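Local coordinates for protein serine repeat antigen 5 (PDB 6X44) that is a pseudo-zymogen of the papain cysteine protease family from the malaria parasite Plasmodium falciparum, with protease activity that is probably weak or absent, at residues T314-E319 with H425-F430; Y345-N350 with D367-H372. All blocks are in the same frame, centred on the assembly; numbering follows the deposited sequence.

Contact 1 of 2, residues T314-E319 with H425-F430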
ATOM      1  N   THR A 314      -0.899  20.101  -5.480  1.00 30.52           N
ATOM      2  CA  THR A 314       0.191  20.772  -4.793  1.00 35.39           C
ATOM      3  C   THR A 314       1.131  19.680  -4.315  1.00 33.05           C
ATOM      4  O   THR A 314       0.676  18.670  -3.771  1.00 32.59           O
ATOM      5  CB  THR A 314      -0.278  21.585  -3.561  1.00 37.37           C
ATOM      6  OG1 THR A 314      -1.334  22.476  -3.906  1.00 37.14           O
ATOM      7  CG2 THR A 314       0.878  22.400  -2.983  1.00 41.75           C
ATOM      8  N   ALA A 315       2.417  19.868  -4.512  1.00 32.26           N
ATOM      9  CA  ALA A 315       3.397  18.905  -4.048  1.00 29.07           C
ATOM     10  C   ALA A 315       4.417  19.600  -3.151  1.00 39.66           C
ATOM     11  O   ALA A 315       4.758  20.767  -3.348  1.00 30.83           O
ATOM     12  CB  ALA A 315       4.091  18.208  -5.218  1.00 29.75           C
ATOM     13  N   TYR A 316       4.884  18.877  -2.154  1.00 26.04           N
ATOM     14  CA  TYR A 316       5.930  19.368  -1.279  1.00 34.48           C
ATOM     15  C   TYR A 316       7.024  18.329  -1.160  1.00 27.75           C
ATOM     16  O   TYR A 316       6.729  17.156  -0.911  1.00 28.80           O
ATOM     17  CB  TYR A 316       5.379  19.663   0.125  1.00 36.63           C
ATOM     18  CG  TYR A 316       4.245  20.651   0.180  1.00 37.55           C
ATOM     19  CD1 TYR A 316       2.926  20.248   0.002  1.00 36.45           C
ATOM     20  CD2 TYR A 316       4.491  21.990   0.445  1.00 39.40           C
ATOM     21  CE1 TYR A 316       1.894  21.153   0.076  1.00 36.73           C
ATOM     22  CE2 TYR A 316       3.463  22.897   0.518  1.00 41.23           C
ATOM     23  CZ  TYR A 316       2.175  22.483   0.337  1.00 35.05           C
ATOM     24  OH  TYR A 316       1.176  23.425   0.404  1.00 47.44           O
ATOM     25  N   GLU A 317       8.277  18.772  -1.262  1.00 35.42           N
ATOM     26  CA  GLU A 317       9.455  17.908  -1.141  1.00 33.04           C
ATOM     27  C   GLU A 317      10.142  18.073   0.214  1.00 34.67           C
ATOM     28  O   GLU A 317      10.413  19.198   0.657  1.00 34.39           O
ATOM     29  CB  GLU A 317      10.446  18.212  -2.264  1.00 28.06           C
ATOM     30  CG  GLU A 317       9.828  18.180  -3.678  1.00 33.90           C
ATOM     31  CD  GLU A 317      10.881  18.254  -4.757  1.00 39.80           C
ATOM     32  OE1 GLU A 317      11.548  19.288  -4.864  1.00 51.27           O
ATOM     33  OE2 GLU A 317      11.061  17.267  -5.492  1.00 53.63           O
ATOM     34  N   SER A 318      10.434  16.947   0.872  1.00 30.50           N
ATOM     35  CA  SER A 318      11.029  17.006   2.196  1.00 29.83           C
ATOM     36  C   SER A 318      12.381  17.734   2.180  1.00 37.99           C
ATOM     37  O   SER A 318      12.711  18.473   3.134  1.00 31.59           O
ATOM     38  CB  SER A 318      11.144  15.591   2.777  1.00 32.13           C
ATOM     39  OG  SER A 318      11.902  14.727   1.953  1.00 31.58           O
ATOM     40  N   GLU A 319      13.156  17.589   1.105  1.00 29.11           N
ATOM     41  CA  GLU A 319      14.472  18.229   1.072  1.00 40.73           C
ATOM     42  C   GLU A 319      14.361  19.751   1.148  1.00 32.00           C
ATOM     43  O   GLU A 319      15.224  20.414   1.731  1.00 40.83           O
ATOM     44  CB  GLU A 319      15.258  17.834  -0.184  1.00 28.27           C
ATOM     45  CG  GLU A 319      16.757  18.050  -0.019  1.00 50.65           C
ATOM     46  CD  GLU A 319      17.494  18.304  -1.350  1.00 67.15           C
ATOM     47  OE1 GLU A 319      16.836  18.338  -2.419  1.00 59.00           O
ATOM     48  OE2 GLU A 319      18.743  18.466  -1.316  1.00 61.76           O
ATOM     49  N   HIS A 425      10.009  11.257   0.639  1.00 28.58           N
ATOM     50  CA  HIS A 425      10.668  12.088  -0.357  1.00 26.22           C
ATOM     51  C   HIS A 425       9.810  13.302  -0.697  1.00 29.01           C
ATOM     52  O   HIS A 425      10.305  14.437  -0.675  1.00 26.06           O
ATOM     53  CB  HIS A 425      10.981  11.256  -1.603  1.00 25.61           C
ATOM     54  CG  HIS A 425      11.568  12.038  -2.731  1.00 33.65           C
ATOM     55  ND1 HIS A 425      10.821  12.900  -3.507  1.00 34.66           N
ATOM     56  CD2 HIS A 425      12.830  12.085  -3.224  1.00 37.32           C
ATOM     57  CE1 HIS A 425      11.597  13.437  -4.435  1.00 33.67           C
ATOM     58  NE2 HIS A 425      12.821  12.971  -4.277  1.00 32.99           N
ATOM     59  N   SER A 426       8.513  13.084  -0.946  1.00 22.65           N
ATOM     60  CA  SER A 426       7.566  14.148  -1.255  1.00 25.78           C
ATOM     61  C   SER A 426       6.183  13.745  -0.805  1.00 22.12           C
ATOM     62  O   SER A 426       5.907  12.565  -0.603  1.00 27.46           O
ATOM     63  CB  SER A 426       7.454  14.465  -2.745  1.00 21.14           C
ATOM     64  OG  SER A 426       8.724  14.669  -3.269  1.00 33.94           O
ATOM     65  N   VAL A 427       5.302  14.742  -0.691  1.00 21.26           N
ATOM     66  CA  VAL A 427       3.871  14.479  -0.603  1.00 22.56           C
ATOM     67  C   VAL A 427       3.155  15.284  -1.675  1.00 29.26           C
ATOM     68  O   VAL A 427       3.649  16.304  -2.161  1.00 26.41           O
ATOM     69  CB  VAL A 427       3.293  14.787   0.786  1.00 23.35           C
ATOM     70  CG1 VAL A 427       3.944  13.865   1.805  1.00 28.40           C
ATOM     71  CG2 VAL A 427       3.489  16.285   1.155  1.00 24.85           C
ATOM     72  N   VAL A 428       1.979  14.788  -2.048  1.00 27.49           N
ATOM     73  CA  VAL A 428       1.170  15.358  -3.108  1.00 19.40           C
ATOM     74  C   VAL A 428      -0.269  15.346  -2.624  1.00 24.92           C
ATOM     75  O   VAL A 428      -0.749  14.318  -2.124  1.00 25.51           O
ATOM     76  CB  VAL A 428       1.312  14.575  -4.434  1.00 22.93           C
ATOM     77  CG1 VAL A 428       0.419  15.151  -5.520  1.00 26.87           C
ATOM     78  CG2 VAL A 428       2.737  14.596  -4.888  1.00 31.46           C
ATOM     79  N   ILE A 429      -0.934  16.490  -2.763  1.00 25.79           N
ATOM     80  CA  ILE A 429      -2.335  16.696  -2.420  1.00 25.52           C
ATOM     81  C   ILE A 429      -3.085  17.055  -3.694  1.00 31.58           C
ATOM     82  O   ILE A 429      -2.629  17.905  -4.477  1.00 27.75           O
ATOM     83  CB  ILE A 429      -2.501  17.822  -1.378  1.00 35.93           C
ATOM     84  CG1 ILE A 429      -1.863  17.420  -0.052  1.00 40.65           C
ATOM     85  CG2 ILE A 429      -3.943  18.087  -1.116  1.00 42.52           C
ATOM     86  CD1 ILE A 429      -0.397  17.767   0.036  1.00 35.37           C
ATOM     87  N   PHE A 430      -4.240  16.437  -3.895  1.00 23.25           N
ATOM     88  CA  PHE A 430      -5.060  16.819  -5.021  1.00 26.95           C
ATOM     89  C   PHE A 430      -5.870  18.070  -4.667  1.00 33.31           C
ATOM     90  O   PHE A 430      -6.357  18.216  -3.546  1.00 31.49           O
ATOM     91  CB  PHE A 430      -5.981  15.677  -5.426  1.00 25.33           C
ATOM     92  CG  PHE A 430      -5.301  14.579  -6.213  1.00 24.58           C
ATOM     93  CD1 PHE A 430      -4.072  14.769  -6.820  1.00 27.38           C
ATOM     94  CD2 PHE A 430      -5.892  13.332  -6.323  1.00 26.21           C
ATOM     95  CE1 PHE A 430      -3.455  13.746  -7.494  1.00 27.81           C
ATOM     96  CE2 PHE A 430      -5.272  12.308  -7.013  1.00 26.10           C
ATOM     97  CZ  PHE A 430      -4.061  12.525  -7.596  1.00 25.15           C
TER
HETATM   98  O   HOH W   1       8.872  15.550  -5.926  1.00 37.57           O
HETATM   99  O   HOH W   2      12.719  15.660  -1.000  1.00 32.65           O
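Thr-314 and Ile-429 open an antiparallel pairing in which the axes of strands 314-317 and 426-430 approach to 4.7 Å with their directions 167° apart. Two backbone bonds join this pair: Ile-429 N to Thr-314 O at 2.9 Å, nearly straight at 174°, and Thr-314 N to Ile-429 O. Tyr-316 and Val-427 repeat the reciprocal pattern, while Ala-315 with Val-428 and Glu-317 with Ser-426 are the intervening non-hydrogen-bonded pairs.

Carbon-to-carbon packing is close on both faces of the pairing. On one, Ala-315 CB meets Val-428 CG2 at 3.9 Å. On the other, Tyr-316 CB meets Val-427 CG2 at 4.0 Å; CG, anti to the carbonyl carbon (chi1 -57°), carries the ring out on this face, where its edge atom CE1 lies 4.1 Å from Ile-429 CD1, the methyl near the ring plane.

Toward Glu-317 the apolar contacts thin out and water takes part. The Glu-317 carboxylate and the His-425 imidazole run side by side with steeply inclined planes, and no direct bond joins them. Instead, one water donates to Glu-317 OE2 at 2.8 Å and also bonds Ser-426 OG, which is itself bonded to His-425 ND1. A second water connects His-425 O to Glu-319 N, beyond the last backbone bond, Ser-318 N to His-425 O at 3.0 Å. The polar end is thus bridged by water, whereas the middle is joined by carbon contacts and backbone bonds.

Helix 325-339 lies against the face of Tyr-316 and Ile-429, touching them through Ile-331, Glu-335 and Lys-339. Within the sheet, strand 426-433 has strand 342-346 as a further antiparallel neighbour, while Ala-315 bonds Leu-308 of strand 308-310. Phe-430 reaches helix 206-221.

Contact 2 of 2, residues Y345-N350 with D367-H372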
ATOM      1  N   TYR A 345       5.621   9.895  -1.742  1.00 21.75           N
ATOM      2  CA  TYR A 345       6.648   9.269  -2.558  1.00 21.58           C
ATOM      3  C   TYR A 345       7.728   8.725  -1.649  1.00 30.47           C
ATOM      4  O   TYR A 345       8.294   9.487  -0.836  1.00 24.14           O
ATOM      5  CB  TYR A 345       7.322  10.256  -3.495  1.00 23.17           C
ATOM      6  CG  TYR A 345       6.478  10.898  -4.547  1.00 24.46           C
ATOM      7  CD1 TYR A 345       5.166  10.514  -4.738  1.00 21.94           C
ATOM      8  CD2 TYR A 345       7.017  11.894  -5.382  1.00 19.86           C
ATOM      9  CE1 TYR A 345       4.408  11.086  -5.726  1.00 27.06           C
ATOM     10  CE2 TYR A 345       6.259  12.486  -6.341  1.00 21.49           C
ATOM     11  CZ  TYR A 345       4.958  12.070  -6.532  1.00 24.86           C
ATOM     12  OH  TYR A 345       4.163  12.635  -7.516  1.00 28.59           O
ATOM     13  N   ILE A 346       8.072   7.444  -1.840  1.00 19.62           N
ATOM     14  CA  ILE A 346       9.130   6.809  -1.075  1.00 23.44           C
ATOM     15  C   ILE A 346       9.991   5.933  -1.981  1.00 24.20           C
ATOM     16  O   ILE A 346       9.677   5.674  -3.153  1.00 24.66           O
ATOM     17  CB  ILE A 346       8.569   5.986   0.106  1.00 20.06           C
ATOM     18  CG1 ILE A 346       7.713   4.823  -0.408  1.00 25.09           C
ATOM     19  CG2 ILE A 346       7.763   6.916   1.024  1.00 25.98           C
ATOM     20  CD1 ILE A 346       7.496   3.724   0.558  1.00 23.62           C
ATOM     21  N   LYS A 347      11.091   5.480  -1.405  1.00 23.78           N
ATOM     22  CA  LYS A 347      12.009   4.551  -2.036  1.00 23.05           C
ATOM     23  C   LYS A 347      11.804   3.202  -1.356  1.00 25.85           C
ATOM     24  O   LYS A 347      12.206   3.010  -0.203  1.00 29.31           O
ATOM     25  CB  LYS A 347      13.450   5.066  -1.914  1.00 29.33           C
ATOM     26  CG  LYS A 347      14.534   4.157  -2.533  1.00 25.41           C
ATOM     27  CD  LYS A 347      14.315   3.998  -4.026  1.00 33.94           C
ATOM     28  CE  LYS A 347      15.463   3.232  -4.677  1.00 45.87           C
ATOM     29  NZ  LYS A 347      16.654   4.116  -4.778  1.00 45.16           N
ATOM     30  N   ALA A 348      11.161   2.277  -2.065  1.00 24.77           N
ATOM     31  CA  ALA A 348      10.913   0.931  -1.555  1.00 30.14           C
ATOM     32  C   ALA A 348      12.100  -0.009  -1.771  1.00 32.66           C
ATOM     33  O   ALA A 348      12.436  -0.807  -0.892  1.00 35.22           O
ATOM     34  CB  ALA A 348       9.676   0.364  -2.238  1.00 30.31           C
ATOM     35  N   GLU A 349      12.732   0.061  -2.934  1.00 38.30           N
ATOM     36  CA  GLU A 349      13.775  -0.892  -3.304  1.00 56.40           C
ATOM     37  C   GLU A 349      14.816  -1.031  -2.192  1.00 49.74           C
ATOM     38  O   GLU A 349      15.327  -0.036  -1.676  1.00 51.19           O
ATOM     39  CB  GLU A 349      14.440  -0.441  -4.615  1.00 53.44           C
ATOM     40  CG  GLU A 349      15.221  -1.561  -5.354  1.00 64.80           C
ATOM     41  CD  GLU A 349      15.815  -1.123  -6.696  1.00 74.07           C
ATOM     42  OE1 GLU A 349      15.325  -1.620  -7.742  1.00 74.54           O
ATOM     43  OE2 GLU A 349      16.767  -0.294  -6.702  1.00 61.76           O
ATOM     44  N   ASN A 350      15.122  -2.276  -1.824  1.00 54.99           N
ATOM     45  CA  ASN A 350      16.143  -2.621  -0.831  1.00 57.04           C
ATOM     46  C   ASN A 350      15.836  -2.069   0.552  1.00 60.32           C
ATOM     47  O   ASN A 350      16.690  -2.159   1.458  1.00 53.66           O
ATOM     48  CB  ASN A 350      17.532  -2.155  -1.280  1.00 51.62           C
ATOM     49  CG  ASN A 350      17.929  -2.761  -2.582  1.00 59.23           C
ATOM     50  OD1 ASN A 350      17.390  -3.798  -2.972  1.00 58.61           O
ATOM     51  ND2 ASN A 350      18.873  -2.134  -3.273  1.00 74.22           N
ATOM     52  N   ASP A 367      16.887   8.417   0.450  1.00 31.34           N
ATOM     53  CA  ASP A 367      18.143   8.560  -0.272  1.00 28.28           C
ATOM     54  C   ASP A 367      18.017   9.587  -1.383  1.00 30.42           C
ATOM     55  O   ASP A 367      18.822   9.579  -2.325  1.00 30.22           O
ATOM     56  CB  ASP A 367      18.605   7.206  -0.830  1.00 23.55           C
ATOM     57  CG  ASP A 367      17.756   6.740  -2.011  1.00 36.73           C
ATOM     58  OD1 ASP A 367      16.661   7.311  -2.208  1.00 34.57           O
ATOM     59  OD2 ASP A 367      18.175   5.808  -2.754  1.00 39.40           O
ATOM     60  N   ASP A 368      17.021  10.459  -1.286  1.00 29.05           N
ATOM     61  CA  ASP A 368      16.747  11.517  -2.253  1.00 36.11           C
ATOM     62  C   ASP A 368      16.201  11.008  -3.596  1.00 32.16           C
ATOM     63  O   ASP A 368      16.160  11.760  -4.560  1.00 29.13           O
ATOM     64  CB  ASP A 368      17.983  12.380  -2.509  1.00 33.60           C
ATOM     65  CG  ASP A 368      17.604  13.802  -3.030  1.00 31.02           C
ATOM     66  OD1 ASP A 368      16.613  14.409  -2.517  1.00 31.79           O
ATOM     67  OD2 ASP A 368      18.280  14.307  -3.930  1.00 35.30           O
ATOM     68  N   THR A 369      15.764   9.761  -3.676  1.00 28.32           N
ATOM     69  CA  THR A 369      15.012   9.254  -4.824  1.00 25.79           C
ATOM     70  C   THR A 369      13.707   8.629  -4.339  1.00 24.04           C
ATOM     71  O   THR A 369      13.479   8.426  -3.143  1.00 27.45           O
ATOM     72  CB  THR A 369      15.832   8.225  -5.610  1.00 28.56           C
ATOM     73  OG1 THR A 369      16.019   7.046  -4.813  1.00 30.87           O
ATOM     74  CG2 THR A 369      17.197   8.797  -5.980  1.00 35.34           C
ATOM     75  N   ALA A 370      12.820   8.339  -5.273  1.00 24.67           N
ATOM     76  CA  ALA A 370      11.605   7.618  -4.955  1.00 26.57           C
ATOM     77  C   ALA A 370      11.212   6.760  -6.143  1.00 23.17           C
ATOM     78  O   ALA A 370      11.435   7.135  -7.289  1.00 26.62           O
ATOM     79  CB  ALA A 370      10.476   8.578  -4.598  1.00 21.06           C
ATOM     80  N   ASP A 371      10.600   5.608  -5.852  1.00 24.35           N
ATOM     81  CA  ASP A 371      10.130   4.697  -6.888  1.00 25.71           C
ATOM     82  C   ASP A 371       8.774   4.061  -6.568  1.00 26.23           C
ATOM     83  O   ASP A 371       8.303   3.189  -7.331  1.00 23.68           O
ATOM     84  CB  ASP A 371      11.163   3.615  -7.109  1.00 24.62           C
ATOM     85  CG  ASP A 371      11.392   2.788  -5.874  1.00 29.79           C
ATOM     86  OD1 ASP A 371      10.670   3.007  -4.885  1.00 27.66           O
ATOM     87  OD2 ASP A 371      12.255   1.881  -5.889  1.00 35.47           O
ATOM     88  N   HIS A 372       8.094   4.521  -5.528  1.00 21.89           N
ATOM     89  CA  HIS A 372       6.849   3.927  -5.088  1.00 21.16           C
ATOM     90  C   HIS A 372       5.971   5.002  -4.430  1.00 28.34           C
ATOM     91  O   HIS A 372       6.471   5.876  -3.703  1.00 23.87           O
ATOM     92  CB  HIS A 372       7.189   2.777  -4.147  1.00 20.01           C
ATOM     93  CG  HIS A 372       6.035   1.929  -3.766  1.00 23.66           C
ATOM     94  ND1 HIS A 372       5.136   1.441  -4.684  1.00 21.68           N
ATOM     95  CD2 HIS A 372       5.647   1.447  -2.559  1.00 24.76           C
ATOM     96  CE1 HIS A 372       4.227   0.712  -4.058  1.00 27.26           C
ATOM     97  NE2 HIS A 372       4.514   0.694  -2.769  1.00 23.03           N
TER
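The Lys-347 side chain runs alongside Thr-369 and crosses Asp-367 and Asp-371 at about a right angle. CB starts 3.6 Å from Thr-369 O. CG, set anti to the backbone N (chi1 179°), passes Asp-367 OD1 at 3.8 Å. Beyond a bend at chi2 (62°), CD packs 3.5 Å from Asp-371 OD2, with CE also near that oxygen. A second bend, at chi4 (-75°), turns NZ to Thr-369 and Asp-367, not in contact with Asp-371 OD2. There NZ donates to Thr-369 OG1 at 3.0 Å and forms a salt bridge with Asp-367 OD2, also at 3.0 Å, using that oxygen's syn lone pair.

The acceptors are themselves held in place. Asp-367 OD1 receives both Thr-369 OG1 and Thr-369 N from the same face of its carboxylate plane; the backbone bond makes an Asx turn, and the hydroxyl, its proton committed to Asp-367, accepts from the lysine.

Backbone bonds also join the segments. Ile-346 N bonds His-372 O, and Ile-346 O accepts from both Asp-371 N (2.9 Å) and His-372 N (3.1 Å), a classic beta bulge at the start of strand 372-383. From within the bulge, Asp-371 OD1 accepts from Ala-348 N at 3.0 Å on its syn side, where the chain leaves strand 342-346.

The bulge includes His-372, which bonds Asn-397 and lies close to Ser-206, consistent with the papain-type histidine, asparagine and nucleophile positions, with serine in the place of cysteine. Asp-371 uses both carboxylate oxygens: OD1 takes the Ala-348 N-H, and OD2 makes a salt bridge to Arg-119, probably of the prodomain. Since Arg-119 also pairs with Glu-349, it probably offsets the like charges of these two neighbouring acids.

Following the helical N-terminal part, the chain reaches 314-319 on strand 313-317, passes through helix 325-339 and returns along strand 342-346 into 345-350. Contact 2 closes the short loop to 367-372, which holds strand 361-362. The chain then continues through strands 372-383, 389-396 and 408-412 before 425-430 closes the much longer loop of contact 1, so contact 2 is nested inside it. The two share one sheet: Tyr-345 bonds through its backbone to His-425 and Ser-426, placing strand 342-346 between strands 372-383 and 426-433. Strand 313-317 follows beyond 426-433, so the contacts, centres about 14 Å apart, join successive strands.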